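Local coordinates for putative NAD(P)H nitroreductase ydfN (Bacillus subtilis, PDB 3BEM), which is a putative FMN-dependent, homodimeric nitroreductase that may contribute to the breakdown and detoxification of aromatic compounds, at residues Gly135-Phe138 and Lys139-Ala143. The protein carries 3 engineered substitutions. Sequence-based numbering, arbitrary orientation.
Sequences GEQF and KRDEA
Glu142 lays its CG methylene over one face of the Phe138 ring, 3.7 Å from the centroid and offset toward the rim, a CH-pi contact on the buried side at the start of helix 136-161. With chi1 at 179° the Phe138 ring swings out opposite the backbone N and runs beside Glu142; the carboxylate beyond lies almost parallel to the ring, 1° apart. Tyr131 and the cation-pi partner Arg134 also meet this ring, and Arg145 takes Glu142 OE2 in a salt bridge; the Glu142 side chain lies about 5 Å from a bound FMN. The backbone is that of a regular alpha-helix start: Gly135, with positive phi, ends helix 117-134 and occupies the N-cap position of helix 136-161, its O accepting Lys139 N at 3.1 Å in the carbonyl plane. The i to i+4 bonds continue from there, Asp141 N reaching Gln137 O at 2.8 Å and Glu142 N reaching Phe138 O at the same length. Lys139 runs out extended past Gly135 O, and its NZ meets Glu136 OE2 at 2.8 Å on the syn side, 18° out of the carboxylate plane. Glu136 bends at chi2 to bring that oxygen round. Because NZ also bridges to Glu132 and bonds Tyr99, a methionine in place of Lys139 would probably leave the carboxylates of Glu136 and Glu132 without their shared positive mate, and the turn between the two helices less firmly tied. The side facing the second subunit is looser within this turn: the extended, exposed Gln137 side chain comes no nearer to that of Asp141 than CG to OD1, 3.9 Å. A water donates to Asp141 OD2 at 2.7 Å and accepts a weak bond from Gln137 NE2, while the same OD2 pairs with Arg140 of the second subunit across the dimer interface.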
loop_
_atom_site.group_PDB
_atom_site.type_symbol
_atom_site.label_atom_id
_atom_site.label_comp_id
_atom_site.label_asym_id
_atom_site.label_seq_id
_atom_site.Cartn_x
_atom_site.Cartn_y
_atom_site.Cartn_z
ATOM N N GLY B 135 -15.813 11.433 -9.781
ATOM C CA GLY B 135 -15.033 12.299 -10.681
ATOM C C GLY B 135 -13.548 12.038 -10.791
ATOM O O GLY B 135 -13.044 11.022 -10.335
ATOM N N GLU B 136 -12.850 12.964 -11.434
ATOM C CA GLU B 136 -11.481 12.739 -11.885
ATOM C C GLU B 136 -10.504 12.616 -10.737
ATOM O O GLU B 136 -9.591 11.764 -10.774
ATOM C CB GLU B 136 -11.022 13.895 -12.790
ATOM C CG GLU B 136 -11.718 13.939 -14.150
ATOM C CD GLU B 136 -11.813 12.574 -14.818
ATOM O OE1 GLU B 136 -10.747 11.973 -15.122
ATOM O OE2 GLU B 136 -12.963 12.096 -14.989
ATOM N N GLN B 137 -10.647 13.483 -9.736
ATOM C CA GLN B 137 -9.757 13.410 -8.578
ATOM C C GLN B 137 -9.856 12.017 -7.937
ATOM O O GLN B 137 -8.826 11.429 -7.610
ATOM C CB GLN B 137 -10.036 14.495 -7.534
ATOM C CG GLN B 137 -9.029 14.507 -6.416
ATOM C CD GLN B 137 -9.248 15.612 -5.387
ATOM O OE1 GLN B 137 -8.387 16.484 -5.214
ATOM N NE2 GLN B 137 -10.394 15.571 -4.680
ATOM N N PHE B 138 -11.081 11.535 -7.730
ATOM C CA PHE B 138 -11.297 10.224 -7.135
ATOM C C PHE B 138 -10.636 9.104 -7.974
ATOM O O PHE B 138 -10.008 8.207 -7.425
ATOM C CB PHE B 138 -12.774 9.925 -6.915
ATOM C CG PHE B 138 -13.014 8.564 -6.312
ATOM C CD1 PHE B 138 -12.697 8.332 -4.973
ATOM C CD2 PHE B 138 -13.484 7.499 -7.083
ATOM C CE1 PHE B 138 -12.862 7.066 -4.413
ATOM C CE2 PHE B 138 -13.651 6.241 -6.514
ATOM C CZ PHE B 138 -13.321 6.045 -5.169
ATOM N N LYS B 139 -10.794 9.141 -9.292
ATOM C CA LYS B 139 -10.180 8.185 -10.200
ATOM C C LYS B 139 -8.679 8.135 -10.022
ATOM O O LYS B 139 -8.077 7.071 -10.028
ATOM C CB LYS B 139 -10.499 8.525 -11.662
ATOM C CG LYS B 139 -11.974 8.320 -12.061
ATOM C CD LYS B 139 -12.210 8.832 -13.450
ATOM C CE LYS B 139 -13.673 8.862 -13.778
ATOM N NZ LYS B 139 -13.849 9.421 -15.167
ATOM N N ARG B 140 -8.068 9.312 -9.849
ATOM C CA ARG B 140 -6.628 9.381 -9.641
ATOM C C ARG B 140 -6.242 8.915 -8.234
ATOM O O ARG B 140 -5.216 8.232 -8.077
ATOM C CB ARG B 140 -6.148 10.819 -9.913
ATOM C CG ARG B 140 -4.669 10.996 -9.788
ATOM C CD ARG B 140 -4.217 12.334 -10.362
ATOM N NE ARG B 140 -2.795 12.405 -10.146
ATOM C CZ ARG B 140 -2.235 12.870 -9.049
ATOM N NH1 ARG B 140 -2.968 13.411 -8.096
ATOM N NH2 ARG B 140 -0.914 12.793 -8.920
ATOM N N ASP B 141 -7.013 9.324 -7.233
ATOM C CA ASP B 141 -6.806 8.844 -5.862
ATOM C C ASP B 141 -6.791 7.303 -5.844
ATOM O O ASP B 141 -5.956 6.698 -5.153
ATOM C CB ASP B 141 -7.923 9.270 -4.923
ATOM C CG ASP B 141 -7.970 10.741 -4.630
ATOM O OD1 ASP B 141 -7.019 11.464 -5.011
ATOM O OD2 ASP B 141 -8.993 11.144 -4.000
ATOM N N GLU B 142 -7.731 6.716 -6.582
ATOM C CA GLU B 142 -7.900 5.264 -6.643
ATOM C C GLU B 142 -6.722 4.600 -7.313
ATOM O O GLU B 142 -6.251 3.539 -6.864
ATOM C CB GLU B 142 -9.219 4.917 -7.362
ATOM C CG GLU B 142 -10.389 4.989 -6.409
ATOM C CD GLU B 142 -10.365 3.859 -5.374
ATOM O OE1 GLU B 142 -10.708 2.708 -5.706
ATOM O OE2 GLU B 142 -9.983 4.123 -4.225
ATOM N N ALA B 143 -6.191 5.247 -8.336
ATOM C CA ALA B 143 -4.968 4.789 -9.015
ATOM C C ALA B 143 -3.818 4.709 -8.008
ATOM O O ALA B 143 -3.105 3.706 -7.957
ATOM C CB ALA B 143 -4.612 5.726 -10.136
HETATM O O HOH W 1 -11.329 12.434 -4.068
#